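PHB depolymerase (Penicillium funiculosum, PDB 2D81) hydrolyses the ester bonds of the biopolyester polyhydroxybutyrate, using a circularly permuted alpha/beta-hydrolase fold. Local coordinates at residues A[284-288]-A[289-293]; A[48-51]-A[52-56]; A[310-313]-A[314-317]. All coordinates share one frame; numbering follows the deposited sequence.

Along the chain the order is contact 2, contact 1, contact 3. Contact 2 lies in the loop between strand 39-43 and helix 68-77. Contact 1 lies in the loop between strand 277-280 and helix 301-314. Their centres are about 11 Å apart and the two loops touch: NH1 of R52 probably donates to the backbone O of S293, and V288 packs on Y56. Both reach RB3, a trimer of the substrate unit, so two loops distant in sequence both contribute to one binding site. Contact 3 is at the C-terminal part of helix 301-314, which follows contact 1. Its centre is about 26 Å from contact 1 and about 32 Å from contact 2, away from the ligand.

Contact 1 of 3, residues A[284-288]-A[289-293]; sequences CWDWV and GWYGS. With RB3 ((1R)-3-{[(1R)-3-methoxy-1-methyl-3-oxopropyl]oxy}-1-methyl-3-oxopropyl (3R)-3-hydroxybutanoate), chain C.
The backbone of 284-288 runs straight into 289-293, where G289 to G292 form a type I beta turn that wraps round the carboxylate of D286. G289 has a positive phi of 102°, at which a CB would jam against the carbonyl O of V288. OD1 of D286 accepts from the backbone N of V288, G289 and W290, with G289 N closest at 2.8 Å. The bond from V288 N closes an Asx turn. OD2 takes Y291 N at 2.9 Å, from above the carboxylate plane. CG of D286 is anti to its own N (chi1 -171°), which carries the carboxylate over to these amides. Four N-H groups thus hold it and would probably favour its charged form.

V288 CG2 sits over one face of the W290 ring, 3.5 Å from the centroid of the six-membered ring. Its CG1 covers a face of the W287 ring. C284 CB meets W290 CH2 at 3.7 Å, while W285 O lies at the ring's edge. W287 NE1 donates to RB3 O1B (2.9 Å, 157°), and W290 CH2 touches RB3 C4B, so the loop presents two indoles to the bound trimer.

C284 is disulfide-bonded to C230. Y291 OH is hydrogen-bonded to D266 of strand 266-267. W285 and W287 pack on helix 20-31, Y291 on helix 301-314 and W290 on strand 277-280.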
ATOM      1  N   CYS A 284       7.355   9.353  -4.602  1.00  7.05           N
ATOM      2  CA  CYS A 284       6.641   8.108  -4.859  1.00  8.71           C
ATOM      3  C   CYS A 284       7.361   6.938  -4.197  1.00  8.63           C
ATOM      4  O   CYS A 284       8.561   7.009  -3.947  1.00 10.77           O
ATOM      5  CB  CYS A 284       6.611   7.807  -6.346  1.00  8.47           C
ATOM      6  SG  CYS A 284       6.033   9.075  -7.510  1.00 10.78           S
ATOM      7  N   TRP A 285       6.635   5.847  -3.960  1.00  8.57           N
ATOM      8  CA  TRP A 285       7.273   4.590  -3.581  1.00  7.47           C
ATOM      9  C   TRP A 285       7.913   3.955  -4.805  1.00  7.83           C
ATOM     10  O   TRP A 285       7.455   4.155  -5.930  1.00  7.17           O
ATOM     11  CB  TRP A 285       6.252   3.628  -2.964  1.00  7.50           C
ATOM     12  CG  TRP A 285       5.683   4.154  -1.695  1.00  6.85           C
ATOM     13  CD1 TRP A 285       4.468   4.751  -1.520  1.00  8.74           C
ATOM     14  CD2 TRP A 285       6.343   4.201  -0.428  1.00  6.59           C
ATOM     15  NE1 TRP A 285       4.333   5.174  -0.217  1.00  8.47           N
ATOM     16  CE2 TRP A 285       5.471   4.849   0.473  1.00  7.88           C
ATOM     17  CE3 TRP A 285       7.592   3.764   0.033  1.00  6.16           C
ATOM     18  CZ2 TRP A 285       5.807   5.070   1.811  1.00  6.69           C
ATOM     19  CZ3 TRP A 285       7.927   3.983   1.365  1.00  6.35           C
ATOM     20  CH2 TRP A 285       7.038   4.630   2.238  1.00  8.55           C
ATOM     21  N   ASP A 286       8.977   3.192  -4.581  1.00  7.05           N
ATOM     22  CA  ASP A 286       9.812   2.718  -5.679  1.00  7.19           C
ATOM     23  C   ASP A 286       9.252   1.473  -6.368  1.00  7.41           C
ATOM     24  O   ASP A 286       9.406   0.355  -5.874  1.00  7.11           O
ATOM     25  CB  ASP A 286      11.225   2.436  -5.166  1.00  7.14           C
ATOM     26  CG  ASP A 286      12.204   2.145  -6.282  1.00  8.57           C
ATOM     27  OD1 ASP A 286      11.816   2.260  -7.465  1.00  7.27           O
ATOM     28  OD2 ASP A 286      13.363   1.804  -5.973  1.00  7.60           O
ATOM     29  N   TRP A 287       8.603   1.676  -7.512  1.00  8.01           N
ATOM     30  CA  TRP A 287       8.164   0.567  -8.356  1.00  6.20           C
ATOM     31  C   TRP A 287       8.837   0.597  -9.733  1.00  6.62           C
ATOM     32  O   TRP A 287       8.394  -0.078 -10.667  1.00  7.25           O
ATOM     33  CB  TRP A 287       6.638   0.594  -8.526  1.00  7.84           C
ATOM     34  CG  TRP A 287       6.102   1.826  -9.205  1.00  6.61           C
ATOM     35  CD1 TRP A 287       5.980   3.077  -8.667  1.00  6.39           C
ATOM     36  CD2 TRP A 287       5.626   1.922 -10.554  1.00  6.17           C
ATOM     37  NE1 TRP A 287       5.455   3.945  -9.598  1.00  8.73           N
ATOM     38  CE2 TRP A 287       5.230   3.262 -10.765  1.00  6.80           C
ATOM     39  CE3 TRP A 287       5.495   1.004 -11.606  1.00  6.05           C
ATOM     40  CZ2 TRP A 287       4.713   3.708 -11.985  1.00  8.48           C
ATOM     41  CZ3 TRP A 287       4.982   1.448 -12.822  1.00  7.21           C
ATOM     42  CH2 TRP A 287       4.597   2.790 -12.999  1.00  6.71           C
ATOM     43  N   VAL A 288       9.916   1.366  -9.857  1.00  6.20           N
ATOM     44  CA  VAL A 288      10.583   1.519 -11.152  1.00  6.51           C
ATOM     45  C   VAL A 288      12.086   1.273 -11.092  1.00  7.59           C
ATOM     46  O   VAL A 288      12.746   1.179 -12.131  1.00  8.25           O
ATOM     47  CB  VAL A 288      10.341   2.925 -11.744  1.00  7.36           C
ATOM     48  CG1 VAL A 288       8.855   3.142 -11.958  1.00  7.70           C
ATOM     49  CG2 VAL A 288      10.916   3.994 -10.817  1.00  7.47           C
ATOM     50  N   GLY A 289      12.621   1.174  -9.878  1.00  7.47           N
ATOM     51  CA  GLY A 289      14.030   0.869  -9.708  1.00  7.82           C
ATOM     52  C   GLY A 289      14.918   2.058  -9.374  1.00  7.74           C
ATOM     53  O   GLY A 289      16.130   2.007  -9.601  1.00  7.78           O
ATOM     54  N   TRP A 290      14.332   3.126  -8.835  1.00  7.67           N
ATOM     55  CA  TRP A 290      15.121   4.277  -8.397  1.00  8.24           C
ATOM     56  C   TRP A 290      16.258   3.863  -7.467  1.00  9.00           C
ATOM     57  O   TRP A 290      17.398   4.302  -7.622  1.00  8.63           O
ATOM     58  CB  TRP A 290      14.246   5.292  -7.653  1.00  8.52           C
ATOM     59  CG  TRP A 290      13.389   6.155  -8.517  1.00  8.50           C
ATOM     60  CD1 TRP A 290      13.802   6.986  -9.520  1.00  9.52           C
ATOM     61  CD2 TRP A 290      11.974   6.323  -8.414  1.00  9.21           C
ATOM     62  NE1 TRP A 290      12.727   7.666 -10.046  1.00  8.12           N
ATOM     63  CE2 TRP A 290      11.592   7.276  -9.384  1.00  9.03           C
ATOM     64  CE3 TRP A 290      10.989   5.759  -7.593  1.00  8.64           C
ATOM     65  CZ2 TRP A 290      10.265   7.678  -9.556  1.00  9.52           C
ATOM     66  CZ3 TRP A 290       9.668   6.159  -7.762  1.00  9.24           C
ATOM     67  CH2 TRP A 290       9.318   7.109  -8.739  1.00  8.09           C
ATOM     68  N   TYR A 291      15.941   3.018  -6.493  1.00  8.87           N
ATOM     69  CA  TYR A 291      16.856   2.776  -5.387  1.00  9.70           C
ATOM     70  C   TYR A 291      17.436   1.368  -5.391  1.00 11.18           C
ATOM     71  O   TYR A 291      17.840   0.850  -4.352  1.00 13.51           O
ATOM     72  CB  TYR A 291      16.138   3.066  -4.066  1.00  8.87           C
ATOM     73  CG  TYR A 291      15.549   4.457  -4.041  1.00  8.89           C
ATOM     74  CD1 TYR A 291      14.165   4.657  -4.079  1.00  9.40           C
ATOM     75  CD2 TYR A 291      16.376   5.580  -4.064  1.00  8.03           C
ATOM     76  CE1 TYR A 291      13.628   5.943  -4.148  1.00  9.36           C
ATOM     77  CE2 TYR A 291      15.849   6.864  -4.134  1.00  9.69           C
ATOM     78  CZ  TYR A 291      14.478   7.040  -4.176  1.00  9.86           C
ATOM     79  OH  TYR A 291      13.963   8.317  -4.255  1.00  9.97           O
ATOM     80  N   GLY A 292      17.487   0.758  -6.569  1.00 11.29           N
ATOM     81  CA  GLY A 292      18.134  -0.535  -6.696  1.00 11.34           C
ATOM     82  C   GLY A 292      17.414  -1.453  -7.661  1.00 12.22           C
ATOM     83  O   GLY A 292      16.219  -1.295  -7.912  1.00 10.98           O
ATOM     84  N   SER A 293      18.147  -2.422  -8.198  1.00 11.49           N
ATOM     85  CA  SER A 293      17.593  -3.368  -9.152  1.00 13.56           C
ATOM     86  C   SER A 293      16.618  -4.344  -8.499  1.00 12.71           C
ATOM     87  O   SER A 293      15.815  -4.967  -9.183  1.00 14.01           O
ATOM     88  CB  SER A 293      18.725  -4.146  -9.828  1.00 16.41           C
ATOM     89  OG  SER A 293      19.553  -4.771  -8.866  1.00 23.57           O
TER
HETATM   90  O1M RB3 C 451       0.598   9.879 -11.379  1.00 30.39           O
HETATM   91  C1A RB3 C 451       0.982   9.226 -10.385  1.00 27.41           C
HETATM   92  O1A RB3 C 451       1.544   9.696  -9.371  1.00 30.84           O
HETATM   93  C2A RB3 C 451       0.740   7.715 -10.412  1.00 24.10           C
HETATM   94  C3A RB3 C 451       2.046   6.938 -10.236  1.00 19.82           C
HETATM   95  C4A RB3 C 451       1.734   5.441 -10.296  1.00 18.87           C
HETATM   96  O3A RB3 C 451       2.948   7.283 -11.300  1.00 18.25           O
HETATM   97  C1B RB3 C 451       4.242   7.357 -10.883  1.00 16.84           C
HETATM   98  O1B RB3 C 451       4.614   6.753  -9.878  1.00 11.77           O
HETATM   99  C2B RB3 C 451       5.218   8.211 -11.695  1.00 17.31           C
HETATM  100  C3B RB3 C 451       6.688   7.924 -11.374  1.00 17.59           C
HETATM  101  C4B RB3 C 451       7.071   6.490 -11.744  1.00 17.31           C
HETATM  102  O3B RB3 C 451       7.514   8.823 -12.132  1.00 22.14           O
HETATM  103  C1C RB3 C 451       7.687  10.020 -11.510  1.00 23.34           C
HETATM  104  O1C RB3 C 451       6.778  10.510 -10.841  1.00 24.73           O
HETATM  105  C2C RB3 C 451       9.021  10.754 -11.667  1.00 24.97           C
HETATM  106  C3C RB3 C 451       8.821  12.125 -12.316  1.00 26.39           C
HETATM  107  C4C RB3 C 451      10.163  12.836 -12.495  1.00 26.08           C
HETATM  108  O3C RB3 C 451       8.169  11.966 -13.579  1.00 29.55           O

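Contact 2 of 3, residues A[48-51]-A[52-56]; sequences YDCA and RNQYY. With RB3 ((1R)-3-{[(1R)-3-methoxy-1-methyl-3-oxopropyl]oxy}-1-methyl-3-oxopropyl (3R)-3-hydroxybutanoate), chain C.
D49 and R52 form a salt bridge across a type I beta turn that runs from D49 to R52. R52 NE donates to D49 OD2 at 2.8 Å, nearly straight at 163°. It meets the syn lone pair, and the oxygen lies in the guanidinium plane at its edge. The two planes are 30° apart. The arginine chain leaves the backbone extended and bends at chi3 (-73°), which turns NE back to the carboxylate. The backbone bond from R52 N to D49 O is long, at 3.3 Å.

The tight side continues at Q54. Its NE2 donates to C50 O at 2.9 Å, with the oxygen in the amide plane, and also to S66 O. A51 CB packs on Y56 CB at 3.9 Å. Y56 then brings CD1 to 3.7 Å from RB3 C4B, so Y56 lines part of the ligand pocket. The solvent side is looser. There N53 is exposed, and a water lies within hydrogen-bonding distance of its OD1 and D49 OD1.

R52 NH1 also makes a salt bridge with D296 and bonds S293 O. A leucine in place of R52 would probably leave the neighbouring carboxylates of D49 and D296 without the positive charge between them, and would lose the tie to S293.

C50 is disulfide-bonded to C59 and touches Y23 of helix 20-31. D49 and R52 both lie against W77 of helix 68-77, and Y48 packs on that helix and on V30 of helix 20-31.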
ATOM      1  N   TYR A  48       2.722  -6.508 -10.484  1.00  6.35           N
ATOM      2  CA  TYR A  48       4.009  -6.780  -9.865  1.00  5.47           C
ATOM      3  C   TYR A  48       5.103  -6.862 -10.935  1.00  6.76           C
ATOM      4  O   TYR A  48       4.988  -7.637 -11.883  1.00  6.08           O
ATOM      5  CB  TYR A  48       3.943  -8.102  -9.102  1.00  6.47           C
ATOM      6  CG  TYR A  48       5.281  -8.531  -8.558  1.00  6.65           C
ATOM      7  CD1 TYR A  48       5.791  -7.973  -7.383  1.00  8.31           C
ATOM      8  CD2 TYR A  48       6.066  -9.448  -9.251  1.00  6.13           C
ATOM      9  CE1 TYR A  48       7.053  -8.319  -6.915  1.00  6.07           C
ATOM     10  CE2 TYR A  48       7.331  -9.800  -8.794  1.00  8.17           C
ATOM     11  CZ  TYR A  48       7.819  -9.231  -7.631  1.00  8.31           C
ATOM     12  OH  TYR A  48       9.081  -9.552  -7.203  1.00  6.36           O
ATOM     13  N   ASP A  49       6.154  -6.060 -10.770  1.00  5.31           N
ATOM     14  CA  ASP A  49       7.320  -6.062 -11.662  1.00  6.27           C
ATOM     15  C   ASP A  49       6.980  -5.439 -13.016  1.00  6.74           C
ATOM     16  O   ASP A  49       7.688  -5.654 -14.000  1.00  6.58           O
ATOM     17  CB  ASP A  49       7.845  -7.496 -11.867  1.00  6.05           C
ATOM     18  CG  ASP A  49       9.332  -7.542 -12.228  1.00  8.14           C
ATOM     19  OD1 ASP A  49       9.693  -8.200 -13.227  1.00  8.55           O
ATOM     20  OD2 ASP A  49      10.145  -6.936 -11.500  1.00  5.86           O
ATOM     21  N   CYS A  50       5.908  -4.652 -13.058  1.00  7.15           N
ATOM     22  CA  CYS A  50       5.424  -4.093 -14.321  1.00  7.48           C
ATOM     23  C   CYS A  50       6.523  -3.355 -15.085  1.00  8.08           C
ATOM     24  O   CYS A  50       6.664  -3.515 -16.297  1.00  5.89           O
ATOM     25  CB  CYS A  50       4.252  -3.132 -14.075  1.00  5.78           C
ATOM     26  SG  CYS A  50       3.322  -2.759 -15.605  1.00  9.66           S
ATOM     27  N   ALA A  51       7.305  -2.549 -14.374  1.00  6.13           N
ATOM     28  CA  ALA A  51       8.192  -1.595 -15.031  1.00  6.52           C
ATOM     29  C   ALA A  51       9.621  -2.093 -15.216  1.00  5.84           C
ATOM     30  O   ALA A  51      10.507  -1.311 -15.563  1.00  5.98           O
ATOM     31  CB  ALA A  51       8.203  -0.278 -14.256  1.00  7.16           C
ATOM     32  N   ARG A  52       9.860  -3.382 -14.990  1.00  6.80           N
ATOM     33  CA  ARG A  52      11.229  -3.882 -15.079  1.00  6.96           C
ATOM     34  C   ARG A  52      11.693  -4.030 -16.523  1.00  8.30           C
ATOM     35  O   ARG A  52      12.836  -3.699 -16.844  1.00  8.82           O
ATOM     36  CB  ARG A  52      11.380  -5.224 -14.352  1.00  7.16           C
ATOM     37  CG  ARG A  52      12.827  -5.721 -14.318  1.00  7.60           C
ATOM     38  CD  ARG A  52      12.965  -7.061 -13.614  1.00  8.21           C
ATOM     39  NE  ARG A  52      12.819  -6.963 -12.162  1.00  8.45           N
ATOM     40  CZ  ARG A  52      13.823  -6.748 -11.315  1.00  9.99           C
ATOM     41  NH1 ARG A  52      13.584  -6.678 -10.013  1.00  7.88           N
ATOM     42  NH2 ARG A  52      15.066  -6.614 -11.764  1.00 10.84           N
ATOM     43  N   ASN A  53      10.814  -4.522 -17.394  1.00  9.76           N
ATOM     44  CA  ASN A  53      11.210  -4.817 -18.770  1.00  9.61           C
ATOM     45  C   ASN A  53      10.378  -4.105 -19.834  1.00 10.13           C
ATOM     46  O   ASN A  53      10.486  -4.408 -21.024  1.00 11.51           O
ATOM     47  CB  ASN A  53      11.176  -6.329 -19.016  1.00  9.97           C
ATOM     48  CG  ASN A  53      12.164  -7.079 -18.145  1.00 10.10           C
ATOM     49  OD1 ASN A  53      11.791  -7.705 -17.154  1.00 10.29           O
ATOM     50  ND2 ASN A  53      13.440  -7.008 -18.507  1.00 10.40           N
ATOM     51  N   GLN A  54       9.552  -3.159 -19.400  1.00  8.59           N
ATOM     52  CA  GLN A  54       8.903  -2.227 -20.314  1.00  9.06           C
ATOM     53  C   GLN A  54       8.879  -0.872 -19.621  1.00  9.04           C
ATOM     54  O   GLN A  54       8.909  -0.799 -18.391  1.00  9.03           O
ATOM     55  CB  GLN A  54       7.481  -2.700 -20.634  1.00  8.35           C
ATOM     56  CG  GLN A  54       6.508  -2.611 -19.471  1.00  7.63           C
ATOM     57  CD  GLN A  54       5.308  -3.524 -19.641  1.00  7.90           C
ATOM     58  OE1 GLN A  54       4.712  -3.599 -20.720  1.00  9.35           O
ATOM     59  NE2 GLN A  54       4.940  -4.222 -18.570  1.00  6.34           N
ATOM     60  N   TYR A  55       8.847   0.205 -20.398  1.00  8.99           N
ATOM     61  CA  TYR A  55       8.995   1.526 -19.807  1.00  8.84           C
ATOM     62  C   TYR A  55       7.807   1.814 -18.890  1.00  8.69           C
ATOM     63  O   TYR A  55       6.686   1.382 -19.158  1.00  5.78           O
ATOM     64  CB  TYR A  55       9.100   2.597 -20.895  1.00  9.36           C
ATOM     65  CG  TYR A  55       9.692   3.892 -20.390  1.00 11.03           C
ATOM     66  CD1 TYR A  55      10.999   3.935 -19.904  1.00 10.35           C
ATOM     67  CD2 TYR A  55       8.943   5.068 -20.376  1.00 11.04           C
ATOM     68  CE1 TYR A  55      11.548   5.116 -19.417  1.00 11.86           C
ATOM     69  CE2 TYR A  55       9.484   6.258 -19.888  1.00 11.23           C
ATOM     70  CZ  TYR A  55      10.787   6.272 -19.411  1.00 11.42           C
ATOM     71  OH  TYR A  55      11.328   7.442 -18.932  1.00 11.91           O
ATOM     72  N   TYR A  56       8.057   2.531 -17.798  1.00  7.67           N
ATOM     73  CA  TYR A  56       7.060   2.647 -16.742  1.00  8.54           C
ATOM     74  C   TYR A  56       5.779   3.342 -17.208  1.00  9.02           C
ATOM     75  O   TYR A  56       4.702   3.080 -16.674  1.00  7.84           O
ATOM     76  CB  TYR A  56       7.655   3.379 -15.531  1.00  9.77           C
ATOM     77  CG  TYR A  56       7.758   4.876 -15.703  1.00  9.99           C
ATOM     78  CD1 TYR A  56       6.692   5.709 -15.369  1.00 10.09           C
ATOM     79  CD2 TYR A  56       8.911   5.458 -16.227  1.00 10.32           C
ATOM     80  CE1 TYR A  56       6.768   7.086 -15.553  1.00 12.24           C
ATOM     81  CE2 TYR A  56       8.998   6.835 -16.416  1.00 11.93           C
ATOM     82  CZ  TYR A  56       7.924   7.640 -16.077  1.00 11.97           C
ATOM     83  OH  TYR A  56       7.999   9.001 -16.262  1.00 14.05           O
TER
HETATM   84  O1M RB3 C 451       0.598   9.879 -11.379  1.00 30.39           O
HETATM   85  C1A RB3 C 451       0.982   9.226 -10.385  1.00 27.41           C
HETATM   86  O1A RB3 C 451       1.544   9.696  -9.371  1.00 30.84           O
HETATM   87  C2A RB3 C 451       0.740   7.715 -10.412  1.00 24.10           C
HETATM   88  C3A RB3 C 451       2.046   6.938 -10.236  1.00 19.82           C
HETATM   89  C4A RB3 C 451       1.734   5.441 -10.296  1.00 18.87           C
HETATM   90  O3A RB3 C 451       2.948   7.283 -11.300  1.00 18.25           O
HETATM   91  C1B RB3 C 451       4.242   7.357 -10.883  1.00 16.84           C
HETATM   92  O1B RB3 C 451       4.614   6.753  -9.878  1.00 11.77           O
HETATM   93  C2B RB3 C 451       5.218   8.211 -11.695  1.00 17.31           C
HETATM   94  C3B RB3 C 451       6.688   7.924 -11.374  1.00 17.59           C
HETATM   95  C4B RB3 C 451       7.071   6.490 -11.744  1.00 17.31           C
HETATM   96  O3B RB3 C 451       7.514   8.823 -12.132  1.00 22.14           O
HETATM   97  C1C RB3 C 451       7.687  10.020 -11.510  1.00 23.34           C
HETATM   98  O1C RB3 C 451       6.778  10.510 -10.841  1.00 24.73           O
HETATM   99  C2C RB3 C 451       9.021  10.754 -11.667  1.00 24.97           C
HETATM  100  C3C RB3 C 451       8.821  12.125 -12.316  1.00 26.39           C
HETATM  101  C4C RB3 C 451      10.163  12.836 -12.495  1.00 26.08           C
HETATM  102  O3C RB3 C 451       8.169  11.966 -13.579  1.00 29.55           O
HETATM  103  O   HOH W   1       9.247  -7.930 -16.097  1.00  7.62           O

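Contact 3 of 3, residues A[310-313]-A[314-317]; sequences VKQI and VSGF
The carbonyl O of Q312 is gripped twice by S315. The hydroxyl OG of S315 donates to it at 2.6 Å, tilted 20° from the carbonyl plane. The backbone N of S315 donates to the same oxygen at 3.2 Å, from well above that plane. OG lies between the backbone N and the carbonyl carbon of S315 (chi1 72°), and this folds the hydroxyl back over the last turn of the helix.

V314 N still makes the helical bond to V310 O, 3.0 Å long and directed nearly along the C=O axis. The bond from S315 N to Q312 O spans three residues, a 3-10 type pattern. This is the C-terminal part of helix 301-314, a helix of the alpha/beta-hydrolase fold that packs against the central sheet. From V314 the chain makes a type I beta turn to F317, closed by F317 N on V314 O at 3.1 Å.

V314 CG2 rests 3.4 Å from K311 O, and its CG1 is 4.3 Å from V310 CG1. These valines share V13 of strand 13-18, and V310 also reaches L223 and V225 of strand 221-227. I313 packs on L223 and on V8 of strand 8-9. On another side of the helix, Q312 NE2 is hydrogen-bonded to L3 O, which ties the chain's N-terminal residues to this part of the helix.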
ATOM      1  N   VAL A 310       7.398  -3.447  10.396  1.00  6.89           N
ATOM      2  CA  VAL A 310       6.384  -4.435  10.734  1.00  6.46           C
ATOM      3  C   VAL A 310       6.914  -5.428  11.762  1.00  6.85           C
ATOM      4  O   VAL A 310       6.235  -5.744  12.741  1.00  5.67           O
ATOM      5  CB  VAL A 310       5.924  -5.204   9.479  1.00  6.90           C
ATOM      6  CG1 VAL A 310       5.077  -6.400   9.876  1.00  8.08           C
ATOM      7  CG2 VAL A 310       5.135  -4.275   8.572  1.00  7.42           C
ATOM      8  N   LYS A 311       8.127  -5.921  11.535  1.00  6.76           N
ATOM      9  CA  LYS A 311       8.722  -6.917  12.421  1.00  9.10           C
ATOM     10  C   LYS A 311       8.826  -6.376  13.843  1.00  9.76           C
ATOM     11  O   LYS A 311       8.617  -7.108  14.813  1.00  8.98           O
ATOM     12  CB  LYS A 311      10.117  -7.302  11.925  1.00 11.71           C
ATOM     13  CG  LYS A 311      10.165  -7.904  10.528  1.00 17.94           C
ATOM     14  CD  LYS A 311       9.863  -9.391  10.525  1.00 20.13           C
ATOM     15  CE  LYS A 311      10.108  -9.983   9.145  1.00 22.25           C
ATOM     16  NZ  LYS A 311       9.955 -11.463   9.114  1.00 23.14           N
ATOM     17  N   GLN A 312       9.154  -5.093  13.962  1.00  8.22           N
ATOM     18  CA  GLN A 312       9.278  -4.456  15.270  1.00  8.82           C
ATOM     19  C   GLN A 312       7.924  -4.398  15.970  1.00  8.51           C
ATOM     20  O   GLN A 312       7.805  -4.754  17.143  1.00  8.51           O
ATOM     21  CB  GLN A 312       9.851  -3.046  15.113  1.00  7.62           C
ATOM     22  CG  GLN A 312       9.847  -2.192  16.386  1.00 10.01           C
ATOM     23  CD  GLN A 312      10.575  -2.839  17.551  1.00 10.75           C
ATOM     24  OE1 GLN A 312      11.360  -3.772  17.374  1.00 11.48           O
ATOM     25  NE2 GLN A 312      10.324  -2.336  18.755  1.00 13.97           N
ATOM     26  N   ILE A 313       6.902  -3.962  15.243  1.00  6.22           N
ATOM     27  CA  ILE A 313       5.570  -3.833  15.820  1.00  8.09           C
ATOM     28  C   ILE A 313       5.014  -5.170  16.308  1.00  8.33           C
ATOM     29  O   ILE A 313       4.396  -5.233  17.368  1.00 10.00           O
ATOM     30  CB  ILE A 313       4.590  -3.210  14.806  1.00  4.97           C
ATOM     31  CG1 ILE A 313       4.970  -1.744  14.565  1.00  6.47           C
ATOM     32  CG2 ILE A 313       3.156  -3.325  15.315  1.00  7.87           C
ATOM     33  CD1 ILE A 313       4.243  -1.088  13.409  1.00  6.28           C
ATOM     34  N   VAL A 314       5.227  -6.238  15.546  1.00  7.48           N
ATOM     35  CA  VAL A 314       4.654  -7.529  15.921  1.00  9.33           C
ATOM     36  C   VAL A 314       5.517  -8.271  16.936  1.00 10.66           C
ATOM     37  O   VAL A 314       5.117  -9.316  17.450  1.00 10.67           O
ATOM     38  CB  VAL A 314       4.445  -8.443  14.689  1.00  9.47           C
ATOM     39  CG1 VAL A 314       3.592  -7.729  13.656  1.00  8.86           C
ATOM     40  CG2 VAL A 314       5.786  -8.849  14.100  1.00 11.18           C
ATOM     41  N   SER A 315       6.695  -7.729  17.227  1.00 10.92           N
ATOM     42  CA  SER A 315       7.627  -8.391  18.141  1.00 10.52           C
ATOM     43  C   SER A 315       7.117  -8.366  19.579  1.00 11.06           C
ATOM     44  O   SER A 315       7.694  -9.001  20.463  1.00 10.93           O
ATOM     45  CB  SER A 315       9.003  -7.723  18.083  1.00 10.71           C
ATOM     46  OG  SER A 315       8.985  -6.452  18.709  1.00 10.70           O
ATOM     47  N   GLY A 316       6.033  -7.630  19.811  1.00 10.26           N
ATOM     48  CA  GLY A 316       5.462  -7.570  21.143  1.00 11.30           C
ATOM     49  C   GLY A 316       4.328  -8.556  21.359  1.00 12.27           C
ATOM     50  O   GLY A 316       3.681  -8.537  22.407  1.00 12.70           O
ATOM     51  N   PHE A 317       4.079  -9.417  20.375  1.00 13.17           N
ATOM     52  CA  PHE A 317       3.002 -10.397  20.486  1.00 14.21           C
ATOM     53  C   PHE A 317       3.194 -11.240  21.741  1.00 16.39           C
ATOM     54  O   PHE A 317       4.283 -11.757  21.989  1.00 16.09           O
ATOM     55  CB  PHE A 317       2.975 -11.302  19.248  1.00 12.83           C
ATOM     56  CG  PHE A 317       1.869 -12.323  19.263  1.00 12.19           C
ATOM     57  CD1 PHE A 317       0.549 -11.937  19.478  1.00 10.96           C
ATOM     58  CD2 PHE A 317       2.146 -13.670  19.044  1.00 11.86           C
ATOM     59  CE1 PHE A 317      -0.480 -12.877  19.477  1.00 11.19           C
ATOM     60  CE2 PHE A 317       1.122 -14.621  19.039  1.00 11.26           C
ATOM     61  CZ  PHE A 317      -0.193 -14.223  19.256  1.00 11.44           C
TER